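Local coordinates for putative sensory box/GGDEF family protein (Vibrio parahaemolyticus, PDB 3LID) that probably senses an extracellular signal through this PDC-fold domain and, through a GGDEF domain elsewhere in the protein, probably makes cyclic di-GMP from GTP, at residues Tyr240-Ser252 / His262-Lys274. Residues are numbered along the deposited sequence; the frame is centred on the assembly and turned at random.
Sequences YSYSGEHLIAFSS and HLIIDLSNEQLSK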
loop_
_atom_site.group_PDB
_atom_site.type_symbol
_atom_site.label_atom_id
_atom_site.label_comp_id
_atom_site.label_asym_id
_atom_site.label_seq_id
_atom_site.Cartn_x
_atom_site.Cartn_y
_atom_site.Cartn_z
ATOM N N TYR A 240 -4.207 -3.353 23.616
ATOM C CA TYR A 240 -3.125 -4.281 23.547
ATOM C C TYR A 240 -3.535 -5.534 24.339
ATOM O O TYR A 240 -4.552 -5.526 25.076
ATOM C CB TYR A 240 -1.888 -3.681 24.141
ATOM C CG TYR A 240 -2.006 -3.423 25.657
ATOM C CD1 TYR A 240 -1.639 -4.404 26.597
ATOM C CD2 TYR A 240 -2.341 -2.142 26.108
ATOM C CE1 TYR A 240 -1.763 -4.098 28.029
ATOM C CE2 TYR A 240 -2.410 -1.825 27.479
ATOM C CZ TYR A 240 -2.130 -2.800 28.409
ATOM O OH TYR A 240 -2.160 -2.370 29.754
ATOM N N SER A 241 -2.782 -6.586 24.113
ATOM C CA SER A 241 -2.924 -7.832 24.853
ATOM C C SER A 241 -1.574 -8.446 25.110
ATOM O O SER A 241 -0.676 -8.321 24.329
ATOM C CB SER A 241 -3.834 -8.792 24.074
ATOM O OG SER A 241 -4.263 -9.827 24.928
ATOM N N TYR A 242 -1.405 -9.141 26.249
ATOM C CA TYR A 242 -0.128 -9.739 26.559
ATOM C C TYR A 242 -0.448 -11.151 27.005
ATOM O O TYR A 242 -1.239 -11.331 27.984
ATOM C CB TYR A 242 0.537 -8.986 27.722
ATOM C CG TYR A 242 1.831 -9.636 28.183
ATOM C CD1 TYR A 242 2.913 -9.767 27.316
ATOM C CD2 TYR A 242 1.978 -10.106 29.488
ATOM C CE1 TYR A 242 4.098 -10.311 27.716
ATOM C CE2 TYR A 242 3.192 -10.687 29.917
ATOM C CZ TYR A 242 4.227 -10.800 29.036
ATOM O OH TYR A 242 5.423 -11.396 29.393
ATOM N N SER A 243 0.097 -12.121 26.274
ATOM C CA SER A 243 -0.184 -13.555 26.407
ATOM C C SER A 243 0.816 -14.258 27.342
ATOM O O SER A 243 0.792 -15.459 27.420
ATOM C CB SER A 243 -0.028 -14.230 25.008
ATOM O OG SER A 243 1.354 -14.175 24.599
ATOM N N GLY A 244 1.743 -13.546 27.961
ATOM C CA GLY A 244 2.801 -14.219 28.724
ATOM C C GLY A 244 4.099 -14.377 27.946
ATOM O O GLY A 244 5.170 -14.561 28.524
ATOM N N GLU A 245 4.016 -14.305 26.619
ATOM C CA GLU A 245 5.187 -14.485 25.764
ATOM C C GLU A 245 5.397 -13.374 24.697
ATOM O O GLU A 245 6.533 -13.099 24.252
ATOM C CB GLU A 245 5.041 -15.806 25.060
ATOM C CG GLU A 245 5.110 -16.966 26.058
ATOM C CD GLU A 245 5.739 -18.193 25.445
ATOM O OE1 GLU A 245 5.078 -18.814 24.573
ATOM O OE2 GLU A 245 6.893 -18.535 25.827
ATOM N N HIS A 246 4.304 -12.753 24.330
ATOM C CA HIS A 246 4.322 -11.641 23.372
ATOM C C HIS A 246 3.398 -10.570 23.904
ATOM O O HIS A 246 2.268 -10.850 24.366
ATOM C CB HIS A 246 3.831 -12.118 21.976
ATOM C CG HIS A 246 4.914 -12.746 21.158
ATOM N ND1 HIS A 246 5.349 -14.047 21.354
ATOM C CD2 HIS A 246 5.683 -12.242 20.161
ATOM C CE1 HIS A 246 6.349 -14.308 20.532
ATOM N NE2 HIS A 246 6.591 -13.222 19.817
ATOM N N LEU A 247 3.836 -9.328 23.754
ATOM C CA LEU A 247 2.959 -8.170 23.913
ATOM C C LEU A 247 2.573 -7.729 22.494
ATOM O O LEU A 247 3.465 -7.582 21.664
ATOM C CB LEU A 247 3.765 -7.025 24.477
ATOM C CG LEU A 247 3.024 -5.683 24.396
ATOM C CD1 LEU A 247 1.685 -5.646 25.201
ATOM C CD2 LEU A 247 3.985 -4.544 24.820
ATOM N N ILE A 248 1.292 -7.650 22.215
ATOM C CA ILE A 248 0.868 -7.175 20.889
ATOM C C ILE A 248 0.028 -5.916 21.155
ATOM O O ILE A 248 -0.999 -5.957 21.897
ATOM C CB ILE A 248 -0.011 -8.199 20.220
ATOM C CG1 ILE A 248 0.793 -9.493 19.999
ATOM C CG2 ILE A 248 -0.488 -7.656 18.832
ATOM C CD1 ILE A 248 -0.043 -10.491 19.484
ATOM N N ALA A 249 0.438 -4.803 20.533
ATOM C CA ALA A 249 -0.347 -3.617 20.526
ATOM C C ALA A 249 -0.924 -3.469 19.102
ATOM O O ALA A 249 -0.241 -3.863 18.147
ATOM C CB ALA A 249 0.498 -2.394 20.886
ATOM N N PHE A 250 -2.174 -3.046 19.025
ATOM C CA PHE A 250 -2.862 -3.084 17.726
ATOM C C PHE A 250 -3.760 -1.878 17.562
ATOM O O PHE A 250 -4.266 -1.241 18.535
ATOM C CB PHE A 250 -3.702 -4.377 17.618
ATOM C CG PHE A 250 -4.577 -4.647 18.880
ATOM C CD1 PHE A 250 -5.839 -4.078 19.022
ATOM C CD2 PHE A 250 -4.078 -5.484 19.905
ATOM C CE1 PHE A 250 -6.605 -4.315 20.209
ATOM C CE2 PHE A 250 -4.833 -5.712 21.059
ATOM C CZ PHE A 250 -6.059 -5.133 21.198
ATOM N N SER A 251 -3.958 -1.502 16.294
ATOM C CA SER A 251 -4.897 -0.464 15.995
ATOM C C SER A 251 -5.378 -0.796 14.570
ATOM O O SER A 251 -4.836 -1.713 13.926
ATOM C CB SER A 251 -4.287 0.937 16.054
ATOM O OG SER A 251 -3.302 1.010 15.027
ATOM N N SER A 252 -6.357 -0.063 14.106
ATOM C CA SER A 252 -6.924 -0.284 12.737
ATOM C C SER A 252 -7.094 1.024 11.992
ATOM O O SER A 252 -7.510 2.038 12.611
ATOM C CB SER A 252 -8.241 -1.067 12.787
ATOM O OG SER A 252 -8.019 -2.313 13.421
ATOM N N HIS A 262 -4.922 -3.598 9.648
ATOM C CA HIS A 262 -4.553 -3.589 11.115
ATOM C C HIS A 262 -3.096 -3.337 11.260
ATOM O O HIS A 262 -2.266 -3.931 10.575
ATOM C CB HIS A 262 -4.903 -4.968 11.713
ATOM C CG HIS A 262 -6.328 -5.349 11.486
ATOM N ND1 HIS A 262 -7.385 -4.645 12.049
ATOM C CD2 HIS A 262 -6.892 -6.384 10.794
ATOM C CE1 HIS A 262 -8.530 -5.217 11.709
ATOM N NE2 HIS A 262 -8.268 -6.280 10.963
ATOM N N LEU A 263 -2.739 -2.398 12.136
ATOM C CA LEU A 263 -1.349 -2.065 12.319
ATOM C C LEU A 263 -0.981 -2.748 13.664
ATOM O O LEU A 263 -1.691 -2.587 14.652
ATOM C CB LEU A 263 -1.156 -0.549 12.501
ATOM C CG LEU A 263 -1.172 0.296 11.195
ATOM C CD1 LEU A 263 -2.362 -0.022 10.296
ATOM C CD2 LEU A 263 -1.232 1.789 11.659
ATOM N N ILE A 264 0.126 -3.452 13.650
ATOM C CA ILE A 264 0.530 -4.310 14.817
ATOM C C ILE A 264 1.912 -4.015 15.229
ATOM O O ILE A 264 2.827 -3.927 14.406
ATOM C CB ILE A 264 0.458 -5.756 14.384
ATOM C CG1 ILE A 264 -0.961 -6.133 13.887
ATOM C CG2 ILE A 264 0.989 -6.755 15.486
ATOM C CD1 ILE A 264 -2.038 -6.057 14.883
ATOM N N ILE A 265 2.135 -3.934 16.568
ATOM C CA ILE A 265 3.456 -3.930 17.104
ATOM C C ILE A 265 3.473 -5.180 17.993
ATOM O O ILE A 265 2.686 -5.263 18.916
ATOM C CB ILE A 265 3.769 -2.658 17.918
ATOM C CG1 ILE A 265 3.831 -1.491 16.941
ATOM C CG2 ILE A 265 5.158 -2.763 18.639
ATOM C CD1 ILE A 265 3.977 -0.147 17.559
ATOM N N ASP A 266 4.321 -6.130 17.639
ATOM C CA ASP A 266 4.386 -7.459 18.284
ATOM C C ASP A 266 5.804 -7.588 18.824
ATOM O O ASP A 266 6.761 -7.615 18.077
ATOM C CB ASP A 266 3.989 -8.555 17.253
ATOM C CG ASP A 266 4.293 -9.967 17.709
ATOM O OD1 ASP A 266 4.863 -10.154 18.820
ATOM O OD2 ASP A 266 3.998 -10.897 16.913
ATOM N N LEU A 267 5.963 -7.593 20.164
ATOM C CA LEU A 267 7.295 -7.745 20.765
ATOM C C LEU A 267 7.298 -8.987 21.685
ATOM O O LEU A 267 6.358 -9.203 22.489
ATOM C CB LEU A 267 7.573 -6.561 21.669
ATOM C CG LEU A 267 7.704 -5.272 20.857
ATOM C CD1 LEU A 267 7.319 -4.105 21.747
ATOM C CD2 LEU A 267 9.132 -5.220 20.384
ATOM N N SER A 268 8.292 -9.834 21.510
ATOM C CA SER A 268 8.421 -11.021 22.422
ATOM C C SER A 268 9.032 -10.559 23.751
ATOM O O SER A 268 9.541 -9.405 23.885
ATOM C CB SER A 268 9.386 -12.003 21.797
ATOM O OG SER A 268 10.656 -11.360 21.744
ATOM N N ASN A 269 8.984 -11.434 24.755
ATOM C CA ASN A 269 9.616 -11.110 26.040
ATOM C C ASN A 269 11.018 -10.687 25.885
ATOM O O ASN A 269 11.488 -9.793 26.587
ATOM C CB ASN A 269 9.608 -12.323 26.967
ATOM C CG ASN A 269 8.220 -12.678 27.402
ATOM O OD1 ASN A 269 7.902 -13.859 27.604
ATOM N ND2 ASN A 269 7.362 -11.670 27.526
ATOM N N GLU A 270 11.713 -11.312 24.955
ATOM C CA GLU A 270 13.130 -11.042 24.842
ATOM C C GLU A 270 13.284 -9.583 24.398
ATOM O O GLU A 270 14.161 -8.836 24.894
ATOM C CB GLU A 270 13.743 -11.993 23.822
ATOM C CG GLU A 270 15.190 -11.760 23.591
ATOM C CD GLU A 270 16.065 -12.660 24.435
ATOM O OE1 GLU A 270 15.604 -13.788 24.765
ATOM O OE2 GLU A 270 17.223 -12.260 24.741
ATOM N N GLN A 271 12.398 -9.155 23.493
ATOM C CA GLN A 271 12.570 -7.831 22.902
ATOM C C GLN A 271 12.172 -6.826 23.920
ATOM O O GLN A 271 12.749 -5.755 23.988
ATOM C CB GLN A 271 11.762 -7.679 21.598
ATOM C CG GLN A 271 12.081 -8.725 20.537
ATOM C CD GLN A 271 11.219 -8.556 19.314
ATOM O OE1 GLN A 271 10.070 -8.991 19.290
ATOM N NE2 GLN A 271 11.765 -7.921 18.288
ATOM N N LEU A 272 11.215 -7.189 24.769
ATOM C CA LEU A 272 10.756 -6.285 25.802
ATOM C C LEU A 272 11.817 -6.031 26.889
ATOM O O LEU A 272 11.965 -4.891 27.360
ATOM C CB LEU A 272 9.484 -6.834 26.431
ATOM C CG LEU A 272 8.197 -6.832 25.627
ATOM C CD1 LEU A 272 7.168 -7.760 26.323
ATOM C CD2 LEU A 272 7.645 -5.432 25.603
ATOM N N SER A 273 12.527 -7.085 27.284
ATOM C CA SER A 273 13.619 -6.958 28.284
ATOM C C SER A 273 14.596 -5.835 27.917
ATOM O O SER A 273 14.895 -4.932 28.718
ATOM C CB SER A 273 14.432 -8.256 28.362
ATOM O OG SER A 273 13.583 -9.360 28.530
ATOM N N LYS A 274 15.095 -5.916 26.692
ATOM C CA LYS A 274 16.053 -4.949 26.175
ATOM C C LYS A 274 15.601 -3.461 26.196
ATOM O O LYS A 274 16.382 -2.587 26.588
ATOM C CB LYS A 274 16.536 -5.412 24.806
ATOM C CG LYS A 274 16.442 -6.926 24.702
ATOM C CD LYS A 274 17.273 -7.543 23.543
ATOM C CE LYS A 274 17.681 -9.013 23.871
ATOM N NZ LYS A 274 18.237 -9.813 22.713
#
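Leu247 and Leu267 face each other as a hydrogen-bonded pair in the antiparallel hairpin of strands 246-252 and 262-268, with Leu247 N 2.8 Å from Leu267 O; Ala249-Ile265 and Ser251-Leu263 repeat the pattern. On this sheet face Ala249 and Ser251 are low spots beside the bulkier Ile265 and Leu263, with Ser251 OG 3.7 Å from Leu263 CB. Leu272, on the helix that follows, crosses Leu247 at about a right angle, CD2 to CD2 3.8 Å, and Tyr242 CE1 touches its other methyl, CD1, at 4.2 Å. On the opposite face, with CG1 anti to its carbonyl carbon (chi1 -58°) and the chain folded again at chi2 (-64°), Ile264 lays CD1 against Phe250 CB, 3.6 Å away; its CG2 meets Ile248 CG2 at 3.8 Å. Near the hairpin's turn, Ser252 OG accepts from His262 ND1 (2.8 Å), 5° out of the imidazole plane. At the other end, Ser268 CB lies over a face of the His246 ring, and Asn269 N bonds to Glu245 O (3.0 Å) from above the carbonyl plane. Ser268, the N-cap, and Gln271 form a capping box, Ser268 N giving to Gln271 OE1 while the return bond from Gln271 N to Ser268 OG is weak. In this PDC (Cache) sensor domain the hairpin lies between strands 239-242 and 189-195: Ala249 and Ser251 rest on the long helix 9-45, while Phe250 and His262 pack against helix 230-234.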